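Local coordinates for type IV pilus secretin PilQ family protein (Vibrio cholerae, PDB 6W6M) that forms a ring of fourteen subunits that is required for natural competence and probably lets the type IV pilus through the outer membrane, at residues Gly339-Gly343 and Gly545-Arg549; Val344-Asn348 and Ser359-Gln363; Asn529-Val535 and Phe548-Glu553. One frame throughout, in Å; residues are numbered along the deposited sequence.

Contact 1 (Gly339-Gly343 and Gly545-Arg549); sequences GVRWG and GALFR
The indole of Trp-342 turns its edge toward the face of the Phe-548 ring. The two form an offset edge-to-face pair. The centroid of the five-membered ring of Trp-342 lies 5.6 Å from that of the Phe-548 ring, and the planes stand at 87°, nearly perpendicular. The nearest atoms are Trp-342 CZ2 and Phe-548 CE1, 3.5 Å apart.

Along the same indole edge, near the ring plane, lies the carbonyl oxygen of Leu-547. Trp-342 NE1 reaches Leu-547 O at 3.3 Å. The N-H...O angle is only 132°, so the bond is weak. The indole is presented this way because CG of Trp-342 sits between the backbone N and the carbonyl carbon (chi1 64°).

Val-340 lies two residues earlier on the same side of the strand. Toward the turn its two methyls meet backbone carbonyls. Val-340 CG2 is 3.4 Å from Ala-546 O, and Val-340 CG1 is 3.6 Å from Leu-547 O. CG1 also lies in the plane of the Trp-342 indole, at its edge. Leu-547 O is therefore approached by both strand side chains. The turn is held from within by a backbone bond from Phe-548 N to Gly-545 O.

Around the contact, Val-340 and Trp-342 also pack on Leu-407 of strand 404-429, and Phe-548 packs on Leu-538. Here a 3-10 turn just before strand 549-568 rests on the neighbouring strand 320-347. This joins the connection between the last two strands to the antiparallel wall of the secretin barrel.

Contact 2 (Val344-Asn348 and Ser359-Gln363); sequences VMSTN and SNLWQ
Gln-363 OE1 sits between two carbon groups of the strand, Thr-347 CG2 and Met-345 CG. The Thr-347 and Gln-363 side chains come at each other from opposite directions, and CG2 meets OE1. Met-345 and Gln-363 instead slide past each other in opposite senses. Gln-363 CG is placed between the backbone N and the carbonyl carbon (chi1 53°). The chain is extended beyond CG, which carries the amide to the strand.

Gln-363 NE2 gives a weak hydrogen bond to Asn-360 OD1 at 3.0 Å, with an N-H...O angle of 127°. It links the amide weakly to the last turn of helix 357-362. Gln-363 NE2 also lies 3.5 Å from Ser-346 O, but no hydrogen bond is formed there. Asn-360 ND2 bonds to Ala-393 O of a neighbouring subunit, so the helix lies at the interface.

Met-345 reaches further along the helix. It runs straight through chi2 and bends at chi3, which brings Met-345 CE to 3.5 Å from Ser-359 OG. Its sulfur makes a Met-aromatic contact with Trp-362. Met-345 SD is 4.2 Å from Trp-362 CZ3 and approaches the ring obliquely. The indole is also in an edge-to-face pair with Phe-372.

Ser-346 bonds through its backbone to Val-353, and Gln-363 and Thr-347 touch Ser-352. The arrangement is a short helix, 357-362, folded back against a beta-hairpin formed by the end of strand 320-347 and strand 352-354.

Contact 3 (Asn529-Val535 and Phe548-Glu553); sequences NNSVDKV and FRRTYE
An antiparallel beta ladder joins the end of strand 518-534 to the start of strand 549-568. Ser-531 with Tyr-552 and Asp-533 with Arg-550 are its hydrogen-bonded pairs. Each is closed by two backbone bonds, with Arg-550 N to Asp-533 O at 2.9 Å. Beyond them, Val-535 N bonds to Phe-548 O at 3.1 Å.

Asp-533 and Arg-550 also meet through their side chains, on the face shared with Ser-531 and Tyr-552. Arg-550 NH2 forms a salt bridge to Asp-533 OD2 at 3.1 Å, on its syn side but 20° out of the carboxylate plane. Carboxylate and guanidinium planes are only 12° apart. Arg-550 bends at chi3 (56°), which turns the guanidinium toward the acid. Asp-533 OD1 is a weak second acceptor for Arg-550 N. Arg-550 NH1 bonds to Ala-383 O, so the guanidinium is held at two of its nitrogens.

In the secretin fold these strands belong to the barrel wall. Strand 549-568 is bonded on its other side to strand 320-347, as Thr-551 is with Leu-338. Residues of 529-534 pair with a strand of a neighbouring subunit, so the sheet crosses the interface.

On the opposite face, Val-532 CG2 lies 4.1 Å from Thr-551 CG2, side by side. Lys-534 CB and Arg-549 CB are 3.6 Å apart, but their charged ends diverge. Lys-534 NZ makes a salt bridge to Asp-540.

All three contacts reach the same antiparallel sheet, in which strands 320-347 and 549-568 are neighbours. Contact 1 lies between the other two in space. Its centre is about 10 Å from that of contact 3 and about 20 Å from that of contact 2. Contacts 1 and 2 use successive parts of strand 320-347. Contacts 1 and 3 share Phe-548 and Arg-549. Along the chain, contact 2 is nested inside the loop closed by contact 1, and contact 3 comes after contact 2. Contacts 2 and 3 both touch the same neighbouring subunit. This end of the barrel wall thus combines packing within one chain with joins between subunits of the ring.

Contact 1 (Gly339-Gly343 and Gly545-Arg549)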
ATOM      1  N   GLY A 339      -6.518  36.383  61.167  1.00 79.31           N
ATOM      2  CA  GLY A 339      -7.161  37.374  60.322  1.00 79.31           C
ATOM      3  C   GLY A 339      -8.124  38.253  61.083  1.00 79.31           C
ATOM      4  O   GLY A 339      -8.617  37.880  62.150  1.00 79.31           O
ATOM      5  N   VAL A 340      -8.412  39.428  60.516  1.00 80.30           N
ATOM      6  CA  VAL A 340      -9.207  40.454  61.184  1.00 80.30           C
ATOM      7  C   VAL A 340     -10.139  41.147  60.200  1.00 80.30           C
ATOM      8  O   VAL A 340      -9.776  41.440  59.058  1.00 80.30           O
ATOM      9  CB  VAL A 340      -8.311  41.493  61.891  1.00 80.30           C
ATOM     10  CG1 VAL A 340      -9.139  42.599  62.466  1.00 80.30           C
ATOM     11  CG2 VAL A 340      -7.529  40.848  62.995  1.00 80.30           C
ATOM     12  N   ARG A 341     -11.344  41.456  60.671  1.00 85.05           N
ATOM     13  CA  ARG A 341     -12.361  42.071  59.823  1.00 85.05           C
ATOM     14  C   ARG A 341     -13.071  43.136  60.650  1.00 85.05           C
ATOM     15  O   ARG A 341     -13.775  42.789  61.598  1.00 85.05           O
ATOM     16  CB  ARG A 341     -13.337  41.007  59.341  1.00 85.05           C
ATOM     17  CG  ARG A 341     -13.771  41.127  57.914  1.00 85.05           C
ATOM     18  CD  ARG A 341     -14.183  39.781  57.384  1.00 85.05           C
ATOM     19  NE  ARG A 341     -15.210  39.156  58.200  1.00 85.05           N
ATOM     20  CZ  ARG A 341     -16.449  38.920  57.788  1.00 85.05           C
ATOM     21  NH1 ARG A 341     -16.814  39.252  56.562  1.00 85.05           N
ATOM     22  NH2 ARG A 341     -17.320  38.344  58.601  1.00 85.05           N
ATOM     23  N   TRP A 342     -12.906  44.414  60.320  1.00 85.24           N
ATOM     24  CA  TRP A 342     -13.615  45.423  61.102  1.00 85.24           C
ATOM     25  C   TRP A 342     -14.115  46.563  60.234  1.00 85.24           C
ATOM     26  O   TRP A 342     -13.615  46.809  59.135  1.00 85.24           O
ATOM     27  CB  TRP A 342     -12.770  45.983  62.251  1.00 85.24           C
ATOM     28  CG  TRP A 342     -11.547  46.739  61.881  1.00 85.24           C
ATOM     29  CD1 TRP A 342     -10.278  46.272  61.894  1.00 85.24           C
ATOM     30  CD2 TRP A 342     -11.465  48.114  61.497  1.00 85.24           C
ATOM     31  NE1 TRP A 342      -9.408  47.255  61.524  1.00 85.24           N
ATOM     32  CE2 TRP A 342     -10.112  48.401  61.274  1.00 85.24           C
ATOM     33  CE3 TRP A 342     -12.407  49.129  61.313  1.00 85.24           C
ATOM     34  CZ2 TRP A 342      -9.671  49.661  60.872  1.00 85.24           C
ATOM     35  CZ3 TRP A 342     -11.970  50.378  60.914  1.00 85.24           C
ATOM     36  CH2 TRP A 342     -10.616  50.632  60.696  1.00 85.24           C
ATOM     37  N   GLY A 343     -15.107  47.270  60.771  1.00 89.08           N
ATOM     38  CA  GLY A 343     -15.746  48.354  60.046  1.00 89.08           C
ATOM     39  C   GLY A 343     -16.353  49.385  60.969  1.00 89.08           C
ATOM     40  O   GLY A 343     -16.653  49.103  62.134  1.00 89.08           O
ATOM     41  N   GLY A 545      -0.831  46.514  66.079  1.00 90.55           N
ATOM     42  CA  GLY A 545      -0.708  46.162  64.677  1.00 90.55           C
ATOM     43  C   GLY A 545      -1.517  44.948  64.279  1.00 90.55           C
ATOM     44  O   GLY A 545      -1.975  44.857  63.140  1.00 90.55           O
ATOM     45  N   ALA A 546      -1.725  44.016  65.211  1.00 88.90           N
ATOM     46  CA  ALA A 546      -2.475  42.799  64.923  1.00 88.90           C
ATOM     47  C   ALA A 546      -3.907  43.071  64.502  1.00 88.90           C
ATOM     48  O   ALA A 546      -4.582  42.150  64.039  1.00 88.90           O
ATOM     49  CB  ALA A 546      -2.466  41.879  66.138  1.00 88.90           C
ATOM     50  N   LEU A 547      -4.385  44.299  64.644  1.00 88.51           N
ATOM     51  CA  LEU A 547      -5.716  44.655  64.184  1.00 88.51           C
ATOM     52  C   LEU A 547      -5.750  45.054  62.719  1.00 88.51           C
ATOM     53  O   LEU A 547      -6.836  45.319  62.197  1.00 88.51           O
ATOM     54  CB  LEU A 547      -6.273  45.803  65.028  1.00 88.51           C
ATOM     55  CG  LEU A 547      -6.561  45.599  66.520  1.00 88.51           C
ATOM     56  CD1 LEU A 547      -6.969  46.886  67.215  1.00 88.51           C
ATOM     57  CD2 LEU A 547      -7.640  44.549  66.678  1.00 88.51           C
ATOM     58  N   PHE A 548      -4.603  45.095  62.043  1.00 86.42           N
ATOM     59  CA  PHE A 548      -4.502  45.659  60.703  1.00 86.42           C
ATOM     60  C   PHE A 548      -3.761  44.735  59.746  1.00 86.42           C
ATOM     61  O   PHE A 548      -3.138  45.197  58.793  1.00 86.42           O
ATOM     62  CB  PHE A 548      -3.800  47.012  60.734  1.00 86.42           C
ATOM     63  CG  PHE A 548      -4.538  48.067  61.493  1.00 86.42           C
ATOM     64  CD1 PHE A 548      -5.555  48.784  60.891  1.00 86.42           C
ATOM     65  CD2 PHE A 548      -4.199  48.364  62.799  1.00 86.42           C
ATOM     66  CE1 PHE A 548      -6.225  49.761  61.583  1.00 86.42           C
ATOM     67  CE2 PHE A 548      -4.869  49.335  63.491  1.00 86.42           C
ATOM     68  CZ  PHE A 548      -5.881  50.037  62.882  1.00 86.42           C
ATOM     69  N   ARG A 549      -3.812  43.424  59.954  1.00 82.47           N
ATOM     70  CA  ARG A 549      -2.981  42.547  59.139  1.00 82.47           C
ATOM     71  C   ARG A 549      -3.503  41.124  59.210  1.00 82.47           C
ATOM     72  O   ARG A 549      -4.092  40.708  60.209  1.00 82.47           O
ATOM     73  CB  ARG A 549      -1.526  42.594  59.590  1.00 82.47           C
ATOM     74  CG  ARG A 549      -1.268  41.875  60.870  1.00 82.47           C
ATOM     75  CD  ARG A 549       0.044  42.272  61.454  1.00 82.47           C
ATOM     76  NE  ARG A 549       0.277  41.597  62.717  1.00 82.47           N
ATOM     77  CZ  ARG A 549       1.166  41.989  63.618  1.00 82.47           C
ATOM     78  NH1 ARG A 549       1.905  43.062  63.401  1.00 82.47           N
ATOM     79  NH2 ARG A 549       1.307  41.310  64.741  1.00 82.47           N
TER

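Contact 2 (Val344-Asn348 and Ser359-Gln363)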
ATOM      1  N   VAL A 344     -16.543  50.593  60.440  1.00 91.17           N
ATOM      2  CA  VAL A 344     -17.125  51.699  61.185  1.00 91.17           C
ATOM      3  C   VAL A 344     -18.136  52.412  60.298  1.00 91.17           C
ATOM      4  O   VAL A 344     -18.115  52.295  59.073  1.00 91.17           O
ATOM      5  CB  VAL A 344     -16.060  52.692  61.689  1.00 91.17           C
ATOM      6  CG1 VAL A 344     -16.710  53.884  62.350  1.00 91.17           C
ATOM      7  CG2 VAL A 344     -15.126  52.016  62.650  1.00 91.17           C
ATOM      8  N   MET A 345     -19.041  53.148  60.934  1.00 96.42           N
ATOM      9  CA  MET A 345     -20.069  53.871  60.188  1.00 96.42           C
ATOM     10  C   MET A 345     -20.627  54.961  61.082  1.00 96.42           C
ATOM     11  O   MET A 345     -21.232  54.654  62.109  1.00 96.42           O
ATOM     12  CB  MET A 345     -21.167  52.910  59.747  1.00 96.42           C
ATOM     13  CG  MET A 345     -22.246  53.517  58.911  1.00 96.42           C
ATOM     14  SD  MET A 345     -23.412  52.265  58.361  1.00 96.42           S
ATOM     15  CE  MET A 345     -22.513  51.502  57.025  1.00 96.42           C
ATOM     16  N   SER A 346     -20.433  56.222  60.716  1.00 96.90           N
ATOM     17  CA  SER A 346     -20.859  57.285  61.612  1.00 96.90           C
ATOM     18  C   SER A 346     -21.357  58.478  60.815  1.00 96.90           C
ATOM     19  O   SER A 346     -20.942  58.709  59.680  1.00 96.90           O
ATOM     20  CB  SER A 346     -19.725  57.706  62.543  1.00 96.90           C
ATOM     21  OG  SER A 346     -18.657  58.261  61.807  1.00 96.90           O
ATOM     22  N   THR A 347     -22.247  59.247  61.432  1.00 99.40           N
ATOM     23  CA  THR A 347     -22.790  60.451  60.819  1.00 99.40           C
ATOM     24  C   THR A 347     -22.849  61.548  61.871  1.00 99.40           C
ATOM     25  O   THR A 347     -22.855  61.275  63.071  1.00 99.40           O
ATOM     26  CB  THR A 347     -24.179  60.214  60.209  1.00 99.40           C
ATOM     27  OG1 THR A 347     -25.072  59.769  61.231  1.00 99.40           O
ATOM     28  CG2 THR A 347     -24.113  59.161  59.140  1.00 99.40           C
ATOM     29  N   ASN A 348     -22.868  62.793  61.415  1.00100.34           N
ATOM     30  CA  ASN A 348     -22.802  63.932  62.314  1.00100.34           C
ATOM     31  C   ASN A 348     -23.797  65.033  61.987  1.00100.34           C
ATOM     32  O   ASN A 348     -23.949  65.961  62.785  1.00100.34           O
ATOM     33  CB  ASN A 348     -21.384  64.520  62.306  1.00100.34           C
ATOM     34  CG  ASN A 348     -21.157  65.512  63.415  1.00100.34           C
ATOM     35  OD1 ASN A 348     -21.743  65.402  64.492  1.00100.34           O
ATOM     36  ND2 ASN A 348     -20.293  66.488  63.168  1.00100.34           N
ATOM     37  N   SER A 359     -21.082  53.364  50.769  1.00 97.86           N
ATOM     38  CA  SER A 359     -21.496  53.368  52.164  1.00 97.86           C
ATOM     39  C   SER A 359     -22.032  54.731  52.573  1.00 97.86           C
ATOM     40  O   SER A 359     -23.118  54.829  53.153  1.00 97.86           O
ATOM     41  CB  SER A 359     -20.326  52.958  53.053  1.00 97.86           C
ATOM     42  OG  SER A 359     -20.693  52.917  54.419  1.00 97.86           O
ATOM     43  N   ASN A 360     -21.295  55.799  52.269  1.00 96.65           N
ATOM     44  CA  ASN A 360     -21.751  57.137  52.628  1.00 96.65           C
ATOM     45  C   ASN A 360     -23.000  57.526  51.850  1.00 96.65           C
ATOM     46  O   ASN A 360     -23.829  58.296  52.343  1.00 96.65           O
ATOM     47  CB  ASN A 360     -20.645  58.161  52.390  1.00 96.65           C
ATOM     48  CG  ASN A 360     -19.511  58.031  53.370  1.00 96.65           C
ATOM     49  OD1 ASN A 360     -19.642  57.401  54.411  1.00 96.65           O
ATOM     50  ND2 ASN A 360     -18.386  58.638  53.044  1.00 96.65           N
ATOM     51  N   LEU A 361     -23.146  57.030  50.625  1.00100.93           N
ATOM     52  CA  LEU A 361     -24.359  57.343  49.878  1.00100.93           C
ATOM     53  C   LEU A 361     -25.552  56.559  50.409  1.00100.93           C
ATOM     54  O   LEU A 361     -26.702  56.953  50.195  1.00100.93           O
ATOM     55  CB  LEU A 361     -24.152  57.074  48.390  1.00100.93           C
ATOM     56  CG  LEU A 361     -23.106  57.937  47.686  1.00100.93           C
ATOM     57  CD1 LEU A 361     -23.009  57.559  46.228  1.00100.93           C
ATOM     58  CD2 LEU A 361     -23.436  59.399  47.826  1.00100.93           C
ATOM     59  N   TRP A 362     -25.306  55.438  51.090  1.00103.61           N
ATOM     60  CA  TRP A 362     -26.420  54.682  51.657  1.00103.61           C
ATOM     61  C   TRP A 362     -26.917  55.299  52.956  1.00103.61           C
ATOM     62  O   TRP A 362     -28.127  55.369  53.187  1.00103.61           O
ATOM     63  CB  TRP A 362     -26.021  53.233  51.894  1.00103.61           C
ATOM     64  CG  TRP A 362     -27.096  52.436  52.556  1.00103.61           C
ATOM     65  CD1 TRP A 362     -28.091  51.740  51.943  1.00103.61           C
ATOM     66  CD2 TRP A 362     -27.283  52.247  53.961  1.00103.61           C
ATOM     67  NE1 TRP A 362     -28.884  51.126  52.877  1.00103.61           N
ATOM     68  CE2 TRP A 362     -28.410  51.424  54.125  1.00103.61           C
ATOM     69  CE3 TRP A 362     -26.606  52.694  55.096  1.00103.61           C
ATOM     70  CZ2 TRP A 362     -28.875  51.039  55.377  1.00103.61           C
ATOM     71  CZ3 TRP A 362     -27.068  52.311  56.335  1.00103.61           C
ATOM     72  CH2 TRP A 362     -28.191  51.492  56.468  1.00103.61           C
ATOM     73  N   GLN A 363     -26.012  55.737  53.828  1.00100.98           N
ATOM     74  CA  GLN A 363     -26.448  56.328  55.084  1.00100.98           C
ATOM     75  C   GLN A 363     -26.906  57.754  54.824  1.00100.98           C
ATOM     76  O   GLN A 363     -26.433  58.707  55.449  1.00100.98           O
ATOM     77  CB  GLN A 363     -25.342  56.274  56.137  1.00100.98           C
ATOM     78  CG  GLN A 363     -24.020  56.849  55.713  1.00100.98           C
ATOM     79  CD  GLN A 363     -23.007  56.826  56.827  1.00100.98           C
ATOM     80  OE1 GLN A 363     -23.300  56.382  57.931  1.00100.98           O
ATOM     81  NE2 GLN A 363     -21.808  57.307  56.546  1.00100.98           N
TER

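Contact 3 (Asn529-Val535 and Phe548-Glu553)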
ATOM      1  N   ASN A 529       6.907  28.367  54.483  1.00 72.48           N
ATOM      2  CA  ASN A 529       6.271  29.505  53.824  1.00 72.48           C
ATOM      3  C   ASN A 529       5.758  30.500  54.853  1.00 72.48           C
ATOM      4  O   ASN A 529       5.215  30.103  55.884  1.00 72.48           O
ATOM      5  CB  ASN A 529       5.089  29.086  52.957  1.00 72.48           C
ATOM      6  CG  ASN A 529       5.504  28.358  51.728  1.00 72.48           C
ATOM      7  OD1 ASN A 529       6.634  28.496  51.264  1.00 72.48           O
ATOM      8  ND2 ASN A 529       4.606  27.546  51.195  1.00 72.48           N
ATOM      9  N   ASN A 530       5.898  31.786  54.549  1.00 73.66           N
ATOM     10  CA  ASN A 530       5.378  32.858  55.380  1.00 73.66           C
ATOM     11  C   ASN A 530       4.727  33.908  54.496  1.00 73.66           C
ATOM     12  O   ASN A 530       5.148  34.130  53.368  1.00 73.66           O
ATOM     13  CB  ASN A 530       6.482  33.503  56.212  1.00 73.66           C
ATOM     14  CG  ASN A 530       6.977  32.603  57.316  1.00 73.66           C
ATOM     15  OD1 ASN A 530       6.571  32.736  58.463  1.00 73.66           O
ATOM     16  ND2 ASN A 530       7.867  31.683  56.979  1.00 73.66           N
ATOM     17  N   SER A 531       3.697  34.572  55.013  1.00 75.20           N
ATOM     18  CA  SER A 531       3.062  35.623  54.229  1.00 75.20           C
ATOM     19  C   SER A 531       2.317  36.586  55.140  1.00 75.20           C
ATOM     20  O   SER A 531       1.818  36.189  56.193  1.00 75.20           O
ATOM     21  CB  SER A 531       2.106  35.033  53.194  1.00 75.20           C
ATOM     22  OG  SER A 531       1.458  36.056  52.467  1.00 75.20           O
ATOM     23  N   VAL A 532       2.247  37.849  54.726  1.00 76.43           N
ATOM     24  CA  VAL A 532       1.550  38.903  55.457  1.00 76.43           C
ATOM     25  C   VAL A 532       0.878  39.827  54.454  1.00 76.43           C
ATOM     26  O   VAL A 532       1.460  40.152  53.418  1.00 76.43           O
ATOM     27  CB  VAL A 532       2.510  39.719  56.349  1.00 76.43           C
ATOM     28  CG1 VAL A 532       1.788  40.866  56.990  1.00 76.43           C
ATOM     29  CG2 VAL A 532       3.122  38.856  57.412  1.00 76.43           C
ATOM     30  N   ASP A 533      -0.342  40.261  54.751  1.00 80.06           N
ATOM     31  CA  ASP A 533      -0.876  41.420  54.041  1.00 80.06           C
ATOM     32  C   ASP A 533      -1.488  42.377  55.048  1.00 80.06           C
ATOM     33  O   ASP A 533      -2.252  41.964  55.916  1.00 80.06           O
ATOM     34  CB  ASP A 533      -1.896  41.047  52.969  1.00 80.06           C
ATOM     35  CG  ASP A 533      -3.086  40.353  53.523  1.00 80.06           C
ATOM     36  OD1 ASP A 533      -3.103  40.084  54.732  1.00 80.06           O
ATOM     37  OD2 ASP A 533      -4.024  40.084  52.749  1.00 80.06           O
ATOM     38  N   LYS A 534      -1.146  43.654  54.931  1.00 80.33           N
ATOM     39  CA  LYS A 534      -1.427  44.583  56.010  1.00 80.33           C
ATOM     40  C   LYS A 534      -1.799  45.950  55.464  1.00 80.33           C
ATOM     41  O   LYS A 534      -1.895  46.160  54.258  1.00 80.33           O
ATOM     42  CB  LYS A 534      -0.237  44.697  56.955  1.00 80.33           C
ATOM     43  CG  LYS A 534       1.069  45.003  56.293  1.00 80.33           C
ATOM     44  CD  LYS A 534       2.076  45.392  57.342  1.00 80.33           C
ATOM     45  CE  LYS A 534       3.489  45.281  56.842  1.00 80.33           C
ATOM     46  NZ  LYS A 534       4.447  45.098  57.963  1.00 80.33           N
ATOM     47  N   VAL A 535      -2.053  46.867  56.385  1.00 83.01           N
ATOM     48  CA  VAL A 535      -2.305  48.266  56.030  1.00 83.01           C
ATOM     49  C   VAL A 535      -0.985  49.027  56.071  1.00 83.01           C
ATOM     50  O   VAL A 535      -0.230  48.879  57.043  1.00 83.01           O
ATOM     51  CB  VAL A 535      -3.333  48.874  56.980  1.00 83.01           C
ATOM     52  CG1 VAL A 535      -3.515  50.346  56.708  1.00 83.01           C
ATOM     53  CG2 VAL A 535      -4.652  48.159  56.824  1.00 83.01           C
ATOM     54  N   PHE A 548      -4.603  45.095  62.043  1.00 86.42           N
ATOM     55  CA  PHE A 548      -4.502  45.659  60.703  1.00 86.42           C
ATOM     56  C   PHE A 548      -3.761  44.735  59.746  1.00 86.42           C
ATOM     57  O   PHE A 548      -3.138  45.197  58.793  1.00 86.42           O
ATOM     58  CB  PHE A 548      -3.800  47.012  60.734  1.00 86.42           C
ATOM     59  CG  PHE A 548      -4.538  48.067  61.493  1.00 86.42           C
ATOM     60  CD1 PHE A 548      -5.555  48.784  60.891  1.00 86.42           C
ATOM     61  CD2 PHE A 548      -4.199  48.364  62.799  1.00 86.42           C
ATOM     62  CE1 PHE A 548      -6.225  49.761  61.583  1.00 86.42           C
ATOM     63  CE2 PHE A 548      -4.869  49.335  63.491  1.00 86.42           C
ATOM     64  CZ  PHE A 548      -5.881  50.037  62.882  1.00 86.42           C
ATOM     65  N   ARG A 549      -3.812  43.424  59.954  1.00 82.47           N
ATOM     66  CA  ARG A 549      -2.981  42.547  59.139  1.00 82.47           C
ATOM     67  C   ARG A 549      -3.503  41.124  59.210  1.00 82.47           C
ATOM     68  O   ARG A 549      -4.092  40.708  60.209  1.00 82.47           O
ATOM     69  CB  ARG A 549      -1.526  42.594  59.590  1.00 82.47           C
ATOM     70  CG  ARG A 549      -1.268  41.875  60.870  1.00 82.47           C
ATOM     71  CD  ARG A 549       0.044  42.272  61.454  1.00 82.47           C
ATOM     72  NE  ARG A 549       0.277  41.597  62.717  1.00 82.47           N
ATOM     73  CZ  ARG A 549       1.166  41.989  63.618  1.00 82.47           C
ATOM     74  NH1 ARG A 549       1.905  43.062  63.401  1.00 82.47           N
ATOM     75  NH2 ARG A 549       1.307  41.310  64.741  1.00 82.47           N
ATOM     76  N   ARG A 550      -3.260  40.375  58.138  1.00 78.68           N
ATOM     77  CA  ARG A 550      -3.461  38.933  58.121  1.00 78.68           C
ATOM     78  C   ARG A 550      -2.115  38.261  57.940  1.00 78.68           C
ATOM     79  O   ARG A 550      -1.297  38.710  57.132  1.00 78.68           O
ATOM     80  CB  ARG A 550      -4.414  38.500  57.013  1.00 78.68           C
ATOM     81  CG  ARG A 550      -4.513  37.004  56.869  1.00 78.68           C
ATOM     82  CD  ARG A 550      -5.634  36.613  55.949  1.00 78.68           C
ATOM     83  NE  ARG A 550      -5.498  37.237  54.645  1.00 78.68           N
ATOM     84  CZ  ARG A 550      -6.463  37.288  53.739  1.00 78.68           C
ATOM     85  NH1 ARG A 550      -7.644  36.756  53.995  1.00 78.68           N
ATOM     86  NH2 ARG A 550      -6.246  37.877  52.579  1.00 78.68           N
ATOM     87  N   THR A 551      -1.894  37.195  58.700  1.00 76.75           N
ATOM     88  CA  THR A 551      -0.631  36.481  58.779  1.00 76.75           C
ATOM     89  C   THR A 551      -0.849  34.995  58.516  1.00 76.75           C
ATOM     90  O   THR A 551      -1.794  34.389  59.030  1.00 76.75           O
ATOM     91  CB  THR A 551       0.006  36.693  60.155  1.00 76.75           C
ATOM     92  OG1 THR A 551      -0.882  36.226  61.172  1.00 76.75           O
ATOM     93  CG2 THR A 551       0.333  38.145  60.397  1.00 76.75           C
ATOM     94  N   TYR A 552       0.044  34.410  57.717  1.00 76.25           N
ATOM     95  CA  TYR A 552      -0.058  33.014  57.308  1.00 76.25           C
ATOM     96  C   TYR A 552       1.307  32.360  57.433  1.00 76.25           C
ATOM     97  O   TYR A 552       2.310  32.970  57.063  1.00 76.25           O
ATOM     98  CB  TYR A 552      -0.564  32.924  55.871  1.00 76.25           C
ATOM     99  CG  TYR A 552      -0.620  31.532  55.309  1.00 76.25           C
ATOM    100  CD1 TYR A 552      -1.637  30.656  55.661  1.00 76.25           C
ATOM    101  CD2 TYR A 552       0.354  31.081  54.444  1.00 76.25           C
ATOM    102  CE1 TYR A 552      -1.687  29.387  55.155  1.00 76.25           C
ATOM    103  CE2 TYR A 552       0.316  29.811  53.939  1.00 76.25           C
ATOM    104  CZ  TYR A 552      -0.707  28.968  54.294  1.00 76.25           C
ATOM    105  OH  TYR A 552      -0.744  27.697  53.783  1.00 76.25           O
ATOM    106  N   GLU A 553       1.353  31.133  57.942  1.00 76.21           N
ATOM    107  CA  GLU A 553       2.621  30.437  58.106  1.00 76.21           C
ATOM    108  C   GLU A 553       2.451  28.931  57.991  1.00 76.21           C
ATOM    109  O   GLU A 553       1.538  28.353  58.586  1.00 76.21           O
ATOM    110  CB  GLU A 553       3.243  30.773  59.438  1.00 76.21           C
ATOM    111  CG  GLU A 553       4.578  30.147  59.636  1.00 76.21           C
ATOM    112  CD  GLU A 553       5.195  30.537  60.949  1.00 76.21           C
ATOM    113  OE1 GLU A 553       4.538  31.274  61.712  1.00 76.21           O
ATOM    114  OE2 GLU A 553       6.340  30.116  61.218  1.00 76.21           O
TER